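Local coordinates for protein UDP-glucose 6-dehydrogenase (Pyrobaculum islandicum, PDB 3VTF) that probably catalyses the NAD-dependent oxidation of UDP-glucose to UDP-glucuronate, a step of nucleotide-sugar biosynthesis, at residues V254-R258 with R427-R433; P394-L398 with Q412-Y418; V356-R360 with A382-D386; R334-G340 with V401-A407. All coordinates share one frame; numbering follows the deposited sequence.

Contact 4 pairs two neighbouring strands of the Rossmann-like UDP-binding domain, and helices pack on both faces of that sheet. On one face V358 of contact 3 meets the sheet, its CG1 3.5 Å from I405 CD1; the other carries contact 2, whose centre is about 11 Å from that of contact 4. Contact 1 ties the rim of this domain to the central domain and touches two others: K431 NZ probably bonds L416 O of contact 2 at 2.6 Å, and R427 NE probably bonds A407 O of contact 4 at 2.8 Å. The side chain of R427 lies about 3 Å from bound UDP-glucose, against about 9 Å for A407 and 12 Å for Y413.

Contact 1. Residues V254-R258 with R427-R433; sequences VDTYR and RYVKKAR
With CG of D255 anti to the backbone N (chi1 -175°) and CG of Y428 swung to a similar position (chi1 -152°), carboxylate and phenol are carried toward each other. Y428 OH donates to the syn lone pair of D255 OD2 at 2.6 Å. The other oxygen, OD1, caps the start of helix 256-264, accepting from R258 N at 3.3 Å and weakly from Y257 N, a reach that suits the short aspartate chain. Beside it the rings of Y257 and Y428 form an offset stack, centroids 4.1 Å apart and planes at 20°. They slide past each other in opposite directions, and each CB lies over the face of the other ring. The pair joins the central domain to the loop between strands 422-425 and 437-440 of the Rossmann-like UDP-binding domain. Were Y428 a leucine, D255 OD2 would probably lose its hydroxyl donor and the Y257 ring its stacking partner. Y257 OH also bonds A276 O, and a water 2.6 Å from Y257 OH donates to it and to R427 O; the R427 side chain itself touches bound UDP-glucose. R433, paired chiefly with the A444 carboxylate, makes a long salt bridge, NH1 to D255 OD2 at 3.7 Å.

Contact 2. Residues P394-L398 with Q412-Y418; sequences PQALL and QYEGLDY
The first turn of helix 394-400 lies alongside loop 412-418, nearest where the CA atoms of Q395 and L416 are 6.3 Å apart. In the Rossmann-like UDP-binding domain this helix precedes strand 403-406 and the loop follows it, so the contact folds the two connections of one strand against each other on the same face of the sheet. Q395 grips the backbone of D417 by both of its polar groups. Its OE1 accepts from D417 N at 2.8 Å on a lone pair in the carbonyl plane, with an N-H...O angle of 161°, while NE2 returns a nearly straight bond to D417 O at 3.2 Å, close to its own amide plane. The chain is bent at chi2 (60°), which turns the amide back toward the loop; a glutamine fits because only an amide offers donor and acceptor side by side. NE2 also bonds D399 OD1, which further fixes the rotation of the amide.

The apolar residues pack beside this pair of bonds. P394, well placed in a first helical turn where no N-H is needed for an i to i-4 bond, sets its CB 3.8 Å from Y413 CE1 and 3.9 Å from L416 CD1. L398 CD1 touches L416 CB and also lies off-centre over the Y418 ring. Outside the pair, Y413 reaches H372 with its hydroxyl, and the D417 carboxylate pairs with R419. The Y418 ring is fixed in turn by its own loop, for its hydroxyl donates to Y413 O at 2.8 Å, tilted from that carbonyl's plane.

Contact 3. Residues V356-R360 with A382-D386; sequences VEVAR and AVLGD
V356 and L384 slide past each other in opposite directions on the inner side of this helix pair, where the contact is wholly apolar. CG1 of V356, anti to the backbone N (chi1 173°), lies 4.2 Å from L384 CD2 and equally 4.2 Å from V383 CG1. One turn on, A359 CB sits 4.3 Å from L384 CD1. Valine and alanine suit this side of helix 354-364, being short enough to let the longer leucine lie against them, while L384 spreads its two methyls to reach both. No hydrogen bond joins the segments, so they are held by apolar packing.

The outer side is looser and turned to solvent. R360, exposed, runs extended from CG to NE and lays its aliphatic part near the leucine, CG to L384 CD2 4.2 Å. Its guanidinium, whose place is less certain, appears to approach V383 CG1 obliquely through NH2. Such a long, amphipathic chain can cover hydrocarbon while its charged end remains on the exposed side. Beyond L384, helix 377-384 ends at G385, whose positive phi is one that glycine accepts easily; G385 O is bonded by Y390 OH. The two helices follow strands 335-339 and 368-372, and their packing side by side on one face of a parallel sheet of strand order 3-2-1 is that of consecutive beta-alpha-beta crossovers in a Rossmann-like half.

Contact 4. Residues R334-G340 with V401-A407; sequences RHVGVLG and VEGVIIA
Backbone bonds carry most of the pairing between H335-G340 and V401-A407. In parallel register, G337 N donates to G403 O at 2.9 Å, I405 N to G337 O, L339 N to I405 O, and A407 N to L339 O at 2.8 Å. CA-H...O contacts run between them, such as V338 CA to I405 O at 3.3 Å. The polar side chains gather at the strand entrance. E402 holds H335 at both ends: its N donates to H335 O, and its OE2, met from above the carboxylate plane, accepts H335 N at 3.2 Å in an almost straight bond (173°). The same carboxylate packs on R334 CG and makes a long salt bridge, OE1 to NH1 at 3.9 Å, although that guanidinium bonds chiefly to L328 O. With a serine in place of E402, the H335 N-H would probably be left without this acceptor and R334 without its nearby negative charge.

These are strands 1 and 4 of the 3-2-1-4-5-6 Rossmann-like sheet, neighbours where the order of connection reverses; at their far end A407 O holds R427, which touches UDP-glucose. Apolar contacts divide by face. V336, V338 and I405 point to helix 354-364, beta-branched residues suiting an extended chain, whereas L339 and V404 meet on the side of helix 394-400, CG to CG2 3.9 Å. G337 lets V401 CG1 come within 3.4 Å of its N, a place where a CB would be tight.

Contact 1. Residues V254-R258 with R427-R433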
loop_
_atom_site.group_PDB
_atom_site.type_symbol
_atom_site.label_atom_id
_atom_site.label_comp_id
_atom_site.label_asym_id
_atom_site.label_seq_id
_atom_site.Cartn_x
_atom_site.Cartn_y
_atom_site.Cartn_z
ATOM N N VAL A 254 -12.856 -14.890 10.419
ATOM C CA VAL A 254 -11.628 -15.232 9.716
ATOM C C VAL A 254 -10.394 -14.554 10.342
ATOM O O VAL A 254 -10.507 -13.466 10.954
ATOM C CB VAL A 254 -11.815 -14.658 8.235
ATOM C CG1 VAL A 254 -10.527 -14.214 7.595
ATOM C CG2 VAL A 254 -12.633 -15.645 7.398
ATOM N N ASP A 255 -9.217 -15.126 10.064
ATOM C CA ASP A 255 -7.954 -14.669 10.645
ATOM C C ASP A 255 -7.277 -13.670 9.640
ATOM O O ASP A 255 -6.729 -14.048 8.616
ATOM C CB ASP A 255 -7.012 -15.845 10.978
ATOM C CG ASP A 255 -5.730 -15.367 11.706
ATOM O OD1 ASP A 255 -5.182 -14.262 11.456
ATOM O OD2 ASP A 255 -5.331 -16.019 12.652
ATOM N N THR A 256 -7.367 -12.402 9.968
ATOM C CA THR A 256 -6.839 -11.330 9.051
ATOM C C THR A 256 -5.324 -11.483 8.788
ATOM O O THR A 256 -4.841 -11.152 7.707
ATOM C CB THR A 256 -6.999 -10.045 9.858
ATOM O OG1 THR A 256 -8.419 -9.890 10.146
ATOM C CG2 THR A 256 -6.497 -8.811 9.060
ATOM N N TYR A 257 -4.571 -11.951 9.793
ATOM C CA TYR A 257 -3.110 -12.125 9.561
ATOM C C TYR A 257 -2.821 -13.202 8.551
ATOM O O TYR A 257 -1.927 -13.051 7.670
ATOM C CB TYR A 257 -2.406 -12.382 10.893
ATOM C CG TYR A 257 -2.059 -11.107 11.638
ATOM C CD1 TYR A 257 -0.725 -10.698 11.778
ATOM C CD2 TYR A 257 -3.021 -10.350 12.205
ATOM C CE1 TYR A 257 -0.388 -9.489 12.477
ATOM C CE2 TYR A 257 -2.728 -9.166 12.897
ATOM C CZ TYR A 257 -1.400 -8.734 12.974
ATOM O OH TYR A 257 -1.133 -7.626 13.705
ATOM N N ARG A 258 -3.612 -14.287 8.564
ATOM C CA ARG A 258 -3.406 -15.293 7.515
ATOM C C ARG A 258 -3.812 -14.740 6.122
ATOM O O ARG A 258 -3.265 -15.100 5.075
ATOM C CB ARG A 258 -4.358 -16.479 7.834
ATOM C CG ARG A 258 -4.333 -17.596 6.750
ATOM C CD ARG A 258 -2.904 -18.196 6.582
ATOM N NE ARG A 258 -2.821 -19.545 5.956
ATOM C CZ ARG A 258 -1.697 -20.059 5.451
ATOM N NH1 ARG A 258 -0.552 -19.363 5.450
ATOM N NH2 ARG A 258 -1.687 -21.272 4.936
ATOM N N ARG A 427 -2.916 -6.672 19.451
ATOM C CA ARG A 427 -1.651 -6.859 18.746
ATOM C C ARG A 427 -1.312 -8.253 18.176
ATOM O O ARG A 427 -0.215 -8.429 17.699
ATOM C CB ARG A 427 -0.484 -6.373 19.602
ATOM C CG ARG A 427 -0.575 -4.920 19.988
ATOM C CD ARG A 427 -0.354 -4.009 18.795
ATOM N NE ARG A 427 -0.420 -2.613 19.186
ATOM C CZ ARG A 427 -0.632 -1.609 18.352
ATOM N NH1 ARG A 427 -0.813 -1.829 17.075
ATOM N NH2 ARG A 427 -0.673 -0.378 18.809
ATOM N N TYR A 428 -2.250 -9.199 18.196
ATOM C CA TYR A 428 -1.995 -10.566 17.743
ATOM C C TYR A 428 -0.961 -11.350 18.529
ATOM O O TYR A 428 0.173 -11.453 18.124
ATOM C CB TYR A 428 -1.650 -10.611 16.264
ATOM C CG TYR A 428 -2.003 -11.897 15.583
ATOM C CD1 TYR A 428 -3.277 -12.123 15.123
ATOM C CD2 TYR A 428 -1.058 -12.879 15.378
ATOM C CE1 TYR A 428 -3.613 -13.289 14.488
ATOM C CE2 TYR A 428 -1.385 -14.058 14.750
ATOM C CZ TYR A 428 -2.668 -14.260 14.311
ATOM O OH TYR A 428 -3.014 -15.413 13.671
ATOM N N VAL A 429 -1.354 -11.819 19.705
ATOM C CA VAL A 429 -0.535 -12.735 20.478
ATOM C C VAL A 429 -1.165 -14.136 20.477
ATOM O O VAL A 429 -2.196 -14.343 21.077
ATOM C CB VAL A 429 -0.377 -12.205 21.909
ATOM C CG1 VAL A 429 0.444 -13.148 22.757
ATOM C CG2 VAL A 429 0.237 -10.816 21.890
ATOM N N LYS A 430 -0.509 -15.093 19.823
ATOM C CA LYS A 430 -1.097 -16.428 19.526
ATOM C C LYS A 430 -1.489 -17.172 20.816
ATOM O O LYS A 430 -2.588 -17.747 20.909
ATOM C CB LYS A 430 -0.108 -17.310 18.696
ATOM C CG LYS A 430 0.248 -16.785 17.295
ATOM C CD LYS A 430 0.340 -17.910 16.273
ATOM C CE LYS A 430 0.164 -17.402 14.839
ATOM N NZ LYS A 430 1.386 -16.719 14.321
ATOM N N LYS A 431 -0.635 -17.063 21.825
ATOM C CA LYS A 431 -0.893 -17.689 23.135
ATOM C C LYS A 431 -2.180 -17.241 23.816
ATOM O O LYS A 431 -2.828 -18.070 24.530
ATOM C CB LYS A 431 0.282 -17.600 24.109
ATOM C CG LYS A 431 0.430 -18.975 24.856
ATOM C CD LYS A 431 1.350 -18.887 26.031
ATOM C CE LYS A 431 1.352 -20.112 26.950
ATOM N NZ LYS A 431 0.377 -19.758 27.984
ATOM N N ALA A 432 -2.618 -16.010 23.566
ATOM C CA ALA A 432 -3.795 -15.437 24.221
ATOM C C ALA A 432 -5.111 -16.131 23.849
ATOM O O ALA A 432 -6.097 -15.973 24.516
ATOM C CB ALA A 432 -3.884 -13.936 23.996
ATOM N N ARG A 433 -5.091 -16.897 22.777
ATOM C CA ARG A 433 -6.249 -17.645 22.308
ATOM C C ARG A 433 -6.717 -18.695 23.331
ATOM O O ARG A 433 -7.823 -19.189 23.258
ATOM C CB ARG A 433 -5.953 -18.308 20.982
ATOM C CG ARG A 433 -6.018 -17.379 19.808
ATOM C CD ARG A 433 -6.397 -18.080 18.534
ATOM N NE ARG A 433 -6.304 -17.168 17.410
ATOM C CZ ARG A 433 -7.331 -16.530 16.873
ATOM N NH1 ARG A 433 -7.136 -15.724 15.855
ATOM N NH2 ARG A 433 -8.544 -16.708 17.343
HETATM O O HOH W 1 0.619 -7.003 15.529
#

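Contact 2. Residues P394-L398 with Q412-Y418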
loop_
_atom_site.group_PDB
_atom_site.type_symbol
_atom_site.label_atom_id
_atom_site.label_comp_id
_atom_site.label_asym_id
_atom_site.label_seq_id
_atom_site.Cartn_x
_atom_site.Cartn_y
_atom_site.Cartn_z
ATOM N N PRO A 394 3.694 -8.889 34.860
ATOM C CA PRO A 394 2.510 -8.935 33.943
ATOM C C PRO A 394 1.589 -10.119 34.261
ATOM O O PRO A 394 0.363 -10.002 34.102
ATOM C CB PRO A 394 3.149 -9.037 32.561
ATOM C CG PRO A 394 4.456 -9.719 32.833
ATOM C CD PRO A 394 4.929 -9.247 34.184
ATOM N N GLN A 395 2.155 -11.234 34.770
ATOM C CA GLN A 395 1.320 -12.397 35.176
ATOM C C GLN A 395 0.450 -12.022 36.350
ATOM O O GLN A 395 -0.761 -12.342 36.417
ATOM C CB GLN A 395 2.161 -13.694 35.461
ATOM C CG GLN A 395 1.241 -14.928 35.647
ATOM C CD GLN A 395 0.390 -15.214 34.399
ATOM O OE1 GLN A 395 0.914 -15.505 33.372
ATOM N NE2 GLN A 395 -0.915 -15.137 34.522
ATOM N N ALA A 396 1.076 -11.306 37.301
ATOM C CA ALA A 396 0.387 -10.813 38.466
ATOM C C ALA A 396 -0.723 -9.862 38.045
ATOM O O ALA A 396 -1.798 -9.825 38.655
ATOM C CB ALA A 396 1.370 -10.106 39.396
ATOM N N LEU A 397 -0.468 -9.068 37.004
ATOM C CA LEU A 397 -1.550 -8.185 36.469
ATOM C C LEU A 397 -2.715 -9.071 35.950
ATOM O O LEU A 397 -3.866 -8.841 36.282
ATOM C CB LEU A 397 -1.012 -7.253 35.349
ATOM C CG LEU A 397 -2.088 -6.403 34.614
ATOM C CD1 LEU A 397 -1.483 -5.097 34.037
ATOM C CD2 LEU A 397 -2.763 -7.255 33.489
ATOM N N LEU A 398 -2.414 -10.090 35.139
ATOM C CA LEU A 398 -3.507 -10.962 34.620
ATOM C C LEU A 398 -4.321 -11.603 35.746
ATOM O O LEU A 398 -5.565 -11.637 35.721
ATOM C CB LEU A 398 -2.909 -12.061 33.761
ATOM C CG LEU A 398 -2.289 -11.674 32.437
ATOM C CD1 LEU A 398 -1.726 -12.873 31.722
ATOM C CD2 LEU A 398 -3.463 -11.061 31.650
ATOM N N GLN A 412 7.818 -10.872 25.955
ATOM C CA GLN A 412 7.459 -11.597 27.174
ATOM C C GLN A 412 5.958 -11.882 27.327
ATOM O O GLN A 412 5.516 -12.685 28.185
ATOM C CB GLN A 412 7.975 -10.883 28.421
ATOM C CG GLN A 412 7.252 -9.609 28.854
ATOM C CD GLN A 412 8.108 -8.797 29.850
ATOM O OE1 GLN A 412 9.237 -8.403 29.508
ATOM N NE2 GLN A 412 7.591 -8.543 31.059
ATOM N N TYR A 413 5.131 -11.181 26.576
ATOM C CA TYR A 413 3.691 -11.398 26.640
ATOM C C TYR A 413 3.246 -12.727 26.014
ATOM O O TYR A 413 2.208 -13.250 26.331
ATOM C CB TYR A 413 2.898 -10.201 26.103
ATOM C CG TYR A 413 3.020 -8.946 26.944
ATOM C CD1 TYR A 413 3.555 -8.982 28.214
ATOM C CD2 TYR A 413 2.598 -7.727 26.453
ATOM C CE1 TYR A 413 3.662 -7.847 28.974
ATOM C CE2 TYR A 413 2.702 -6.589 27.208
ATOM C CZ TYR A 413 3.236 -6.654 28.456
ATOM O OH TYR A 413 3.330 -5.522 29.187
ATOM N N GLU A 414 4.030 -13.225 25.078
ATOM C CA GLU A 414 3.708 -14.446 24.376
ATOM C C GLU A 414 3.716 -15.673 25.290
ATOM O O GLU A 414 3.130 -16.685 24.976
ATOM C CB GLU A 414 4.608 -14.621 23.164
ATOM C CG GLU A 414 4.078 -13.924 21.927
ATOM C CD GLU A 414 3.002 -14.718 21.210
ATOM O OE1 GLU A 414 2.370 -15.631 21.820
ATOM O OE2 GLU A 414 2.800 -14.437 20.018
ATOM N N GLY A 415 4.432 -15.579 26.392
ATOM C CA GLY A 415 4.574 -16.678 27.310
ATOM C C GLY A 415 3.711 -16.630 28.542
ATOM O O GLY A 415 3.937 -17.394 29.457
ATOM N N LEU A 416 2.755 -15.713 28.600
ATOM C CA LEU A 416 1.962 -15.597 29.794
ATOM C C LEU A 416 0.786 -16.630 29.852
ATOM O O LEU A 416 0.444 -17.250 28.821
ATOM C CB LEU A 416 1.389 -14.160 29.932
ATOM C CG LEU A 416 2.367 -12.965 30.028
ATOM C CD1 LEU A 416 1.565 -11.647 30.097
ATOM C CD2 LEU A 416 3.163 -13.140 31.342
ATOM N N ASP A 417 0.119 -16.699 31.007
ATOM C CA ASP A 417 -0.973 -17.661 31.181
ATOM C C ASP A 417 -2.259 -16.885 31.150
ATOM O O ASP A 417 -2.617 -16.232 32.094
ATOM C CB ASP A 417 -0.819 -18.416 32.512
ATOM C CG ASP A 417 -1.902 -19.477 32.703
ATOM O OD1 ASP A 417 -2.814 -19.605 31.834
ATOM O OD2 ASP A 417 -1.903 -20.137 33.739
ATOM N N TYR A 418 -2.955 -16.932 30.026
ATOM C CA TYR A 418 -4.179 -16.165 29.852
ATOM C C TYR A 418 -5.426 -16.993 30.152
ATOM O O TYR A 418 -6.524 -16.548 29.887
ATOM C CB TYR A 418 -4.304 -15.610 28.432
ATOM C CG TYR A 418 -3.222 -14.654 27.996
ATOM C CD1 TYR A 418 -3.330 -13.295 28.222
ATOM C CD2 TYR A 418 -2.107 -15.116 27.331
ATOM C CE1 TYR A 418 -2.343 -12.430 27.814
ATOM C CE2 TYR A 418 -1.119 -14.263 26.922
ATOM C CZ TYR A 418 -1.244 -12.921 27.164
ATOM O OH TYR A 418 -0.253 -12.088 26.747
#

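Contact 3. Residues V356-R360 with A382-D386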
loop_
_atom_site.group_PDB
_atom_site.type_symbol
_atom_site.label_atom_id
_atom_site.label_comp_id
_atom_site.label_asym_id
_atom_site.label_seq_id
_atom_site.Cartn_x
_atom_site.Cartn_y
_atom_site.Cartn_z
ATOM N N VAL A 356 -1.891 3.750 26.323
ATOM C CA VAL A 356 -2.298 4.950 27.172
ATOM C C VAL A 356 -3.708 5.368 26.805
ATOM O O VAL A 356 -4.561 5.613 27.710
ATOM C CB VAL A 356 -1.256 6.123 27.043
ATOM C CG1 VAL A 356 -1.726 7.380 27.747
ATOM C CG2 VAL A 356 0.114 5.669 27.595
ATOM N N GLU A 357 -3.986 5.439 25.508
ATOM C CA GLU A 357 -5.323 5.842 25.009
ATOM C C GLU A 357 -6.376 4.870 25.507
ATOM O O GLU A 357 -7.472 5.304 25.920
ATOM C CB GLU A 357 -5.473 5.795 23.466
ATOM C CG GLU A 357 -5.278 7.110 22.754
ATOM C CD GLU A 357 -5.918 8.274 23.451
ATOM O OE1 GLU A 357 -7.169 8.399 23.376
ATOM O OE2 GLU A 357 -5.154 9.050 24.080
ATOM N N VAL A 358 -6.081 3.561 25.380
ATOM C CA VAL A 358 -7.017 2.535 25.913
ATOM C C VAL A 358 -7.208 2.699 27.455
ATOM O O VAL A 358 -8.339 2.638 27.916
ATOM C CB VAL A 358 -6.596 1.105 25.505
ATOM C CG1 VAL A 358 -7.367 0.079 26.326
ATOM C CG2 VAL A 358 -6.904 0.931 23.996
ATOM N N ALA A 359 -6.134 2.924 28.211
ATOM C CA ALA A 359 -6.244 3.150 29.685
ATOM C C ALA A 359 -7.206 4.325 29.939
ATOM O O ALA A 359 -8.164 4.202 30.724
ATOM C CB ALA A 359 -4.864 3.399 30.329
ATOM N N ARG A 360 -7.014 5.425 29.214
ATOM C CA ARG A 360 -7.917 6.591 29.372
ATOM C C ARG A 360 -9.343 6.277 29.041
ATOM O O ARG A 360 -10.288 6.590 29.816
ATOM C CB ARG A 360 -7.479 7.752 28.495
ATOM C CG ARG A 360 -6.180 8.407 28.906
ATOM C CD ARG A 360 -6.083 9.731 28.111
ATOM N NE ARG A 360 -4.746 10.338 28.207
ATOM C CZ ARG A 360 -3.825 10.295 27.235
ATOM N NH1 ARG A 360 -4.063 9.690 26.062
ATOM N NH2 ARG A 360 -2.644 10.833 27.430
ATOM N N ALA A 382 4.326 9.568 34.149
ATOM C CA ALA A 382 4.420 11.007 33.800
ATOM C C ALA A 382 3.133 11.498 33.174
ATOM O O ALA A 382 2.773 12.633 33.368
ATOM C CB ALA A 382 5.605 11.315 32.893
ATOM N N VAL A 383 2.433 10.626 32.432
ATOM C CA VAL A 383 1.201 10.977 31.777
ATOM C C VAL A 383 -0.071 10.601 32.548
ATOM O O VAL A 383 -1.010 11.390 32.599
ATOM C CB VAL A 383 1.139 10.430 30.304
ATOM C CG1 VAL A 383 -0.217 10.765 29.677
ATOM C CG2 VAL A 383 2.276 11.024 29.482
ATOM N N LEU A 384 -0.135 9.395 33.107
ATOM C CA LEU A 384 -1.348 8.926 33.761
ATOM C C LEU A 384 -1.369 9.184 35.289
ATOM O O LEU A 384 -2.417 9.046 35.911
ATOM C CB LEU A 384 -1.496 7.413 33.512
ATOM C CG LEU A 384 -1.708 7.066 32.037
ATOM C CD1 LEU A 384 -1.423 5.582 31.847
ATOM C CD2 LEU A 384 -3.137 7.361 31.661
ATOM N N GLY A 385 -0.224 9.528 35.878
ATOM C CA GLY A 385 -0.108 9.679 37.351
ATOM C C GLY A 385 -0.756 8.517 38.118
ATOM O O GLY A 385 -0.717 7.334 37.700
ATOM N N ASP A 386 -1.393 8.857 39.233
ATOM C CA ASP A 386 -2.000 7.864 40.090
ATOM C C ASP A 386 -3.389 7.405 39.590
ATOM O O ASP A 386 -4.133 6.743 40.326
ATOM C CB ASP A 386 -2.138 8.452 41.512
ATOM C CG ASP A 386 -2.947 9.768 41.527
ATOM O OD1 ASP A 386 -4.203 9.753 41.371
ATOM O OD2 ASP A 386 -2.318 10.833 41.668
#

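Contact 4. Residues R334-G340 with V401-A407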
loop_
_atom_site.group_PDB
_atom_site.type_symbol
_atom_site.label_atom_id
_atom_site.label_comp_id
_atom_site.label_asym_id
_atom_site.label_seq_id
_atom_site.Cartn_x
_atom_site.Cartn_y
_atom_site.Cartn_z
ATOM N N ARG A 334 -15.184 -2.346 37.296
ATOM C CA ARG A 334 -14.598 -3.640 36.949
ATOM C C ARG A 334 -13.084 -3.530 36.930
ATOM O O ARG A 334 -12.550 -2.488 36.669
ATOM C CB ARG A 334 -15.191 -4.129 35.620
ATOM C CG ARG A 334 -15.597 -5.570 35.623
ATOM C CD ARG A 334 -16.741 -5.868 36.578
ATOM N NE ARG A 334 -17.960 -5.373 35.952
ATOM C CZ ARG A 334 -18.730 -6.103 35.153
ATOM N NH1 ARG A 334 -18.375 -7.358 34.908
ATOM N NH2 ARG A 334 -19.827 -5.564 34.593
ATOM N N HIS A 335 -12.390 -4.611 37.228
ATOM C CA HIS A 335 -10.972 -4.617 37.326
ATOM C C HIS A 335 -10.468 -5.033 35.959
ATOM O O HIS A 335 -10.651 -6.179 35.565
ATOM C CB HIS A 335 -10.544 -5.682 38.368
ATOM C CG HIS A 335 -10.630 -5.226 39.818
ATOM N ND1 HIS A 335 -11.800 -5.057 40.471
ATOM C CD2 HIS A 335 -9.631 -4.940 40.736
ATOM C CE1 HIS A 335 -11.557 -4.659 41.735
ATOM N NE2 HIS A 335 -10.231 -4.579 41.889
ATOM N N VAL A 336 -9.749 -4.145 35.276
ATOM C CA VAL A 336 -9.311 -4.369 33.850
ATOM C C VAL A 336 -7.853 -3.969 33.675
ATOM O O VAL A 336 -7.432 -2.963 34.216
ATOM C CB VAL A 336 -10.179 -3.516 32.886
ATOM C CG1 VAL A 336 -9.645 -3.662 31.475
ATOM C CG2 VAL A 336 -11.696 -3.869 33.041
ATOM N N GLY A 337 -7.070 -4.792 32.982
ATOM C CA GLY A 337 -5.670 -4.498 32.759
ATOM C C GLY A 337 -5.348 -4.049 31.334
ATOM O O GLY A 337 -6.026 -4.432 30.346
ATOM N N VAL A 338 -4.243 -3.322 31.201
ATOM C CA VAL A 338 -3.710 -3.059 29.902
ATOM C C VAL A 338 -2.313 -3.573 29.935
ATOM O O VAL A 338 -1.496 -3.057 30.698
ATOM C CB VAL A 338 -3.704 -1.537 29.575
ATOM C CG1 VAL A 338 -3.010 -1.261 28.240
ATOM C CG2 VAL A 338 -5.096 -0.968 29.705
ATOM N N LEU A 339 -2.010 -4.515 29.033
ATOM C CA LEU A 339 -0.683 -5.032 28.797
ATOM C C LEU A 339 -0.004 -4.258 27.690
ATOM O O LEU A 339 -0.321 -4.481 26.511
ATOM C CB LEU A 339 -0.670 -6.539 28.451
ATOM C CG LEU A 339 -0.990 -7.462 29.651
ATOM C CD1 LEU A 339 -1.161 -8.940 29.220
ATOM C CD2 LEU A 339 0.090 -7.284 30.728
ATOM N N GLY A 340 0.932 -3.355 28.047
ATOM C CA GLY A 340 1.703 -2.655 27.010
ATOM C C GLY A 340 1.314 -1.155 27.009
ATOM O O GLY A 340 0.148 -0.829 26.860
ATOM N N VAL A 401 -6.936 -9.107 37.275
ATOM C CA VAL A 401 -8.028 -8.423 36.544
ATOM C C VAL A 401 -9.058 -9.418 36.018
ATOM O O VAL A 401 -8.744 -10.583 35.794
ATOM C CB VAL A 401 -7.475 -7.545 35.363
ATOM C CG1 VAL A 401 -6.561 -6.460 35.888
ATOM C CG2 VAL A 401 -6.700 -8.385 34.367
ATOM N N GLU A 402 -10.267 -8.962 35.759
ATOM C CA GLU A 402 -11.267 -9.807 35.069
ATOM C C GLU A 402 -11.041 -9.841 33.535
ATOM O O GLU A 402 -11.102 -10.912 32.887
ATOM C CB GLU A 402 -12.657 -9.272 35.372
ATOM C CG GLU A 402 -12.763 -8.817 36.833
ATOM C CD GLU A 402 -14.093 -8.172 37.139
ATOM O OE1 GLU A 402 -15.115 -8.635 36.561
ATOM O OE2 GLU A 402 -14.109 -7.190 37.916
ATOM N N GLY A 403 -10.713 -8.671 32.986
ATOM C CA GLY A 403 -10.529 -8.504 31.524
ATOM C C GLY A 403 -9.228 -7.772 31.218
ATOM O O GLY A 403 -8.659 -7.053 32.045
ATOM N N VAL A 404 -8.675 -8.013 30.061
ATOM C CA VAL A 404 -7.406 -7.393 29.736
ATOM C C VAL A 404 -7.389 -7.000 28.216
ATOM O O VAL A 404 -7.987 -7.646 27.353
ATOM C CB VAL A 404 -6.202 -8.294 30.151
ATOM C CG1 VAL A 404 -6.091 -9.481 29.219
ATOM C CG2 VAL A 404 -4.883 -7.561 30.020
ATOM N N ILE A 405 -6.682 -5.926 27.913
ATOM C CA ILE A 405 -6.472 -5.539 26.514
ATOM C C ILE A 405 -4.993 -5.518 26.335
ATOM O O ILE A 405 -4.282 -4.843 27.129
ATOM C CB ILE A 405 -7.054 -4.107 26.228
ATOM C CG1 ILE A 405 -8.581 -4.138 26.271
ATOM C CG2 ILE A 405 -6.578 -3.625 24.856
ATOM C CD1 ILE A 405 -9.333 -2.771 26.280
ATOM N N ILE A 406 -4.539 -6.257 25.337
ATOM C CA ILE A 406 -3.141 -6.352 24.977
ATOM C C ILE A 406 -2.869 -5.225 23.973
ATOM O O ILE A 406 -3.427 -5.261 22.887
ATOM C CB ILE A 406 -2.821 -7.700 24.321
ATOM C CG1 ILE A 406 -3.214 -8.912 25.270
ATOM C CG2 ILE A 406 -1.321 -7.759 23.917
ATOM C CD1 ILE A 406 -2.874 -10.278 24.598
ATOM N N ALA A 407 -2.010 -4.261 24.332
ATOM C CA ALA A 407 -1.819 -3.061 23.510
ATOM C C ALA A 407 -0.420 -2.921 22.921
ATOM O O ALA A 407 -0.230 -2.168 21.968
ATOM C CB ALA A 407 -2.217 -1.784 24.344
#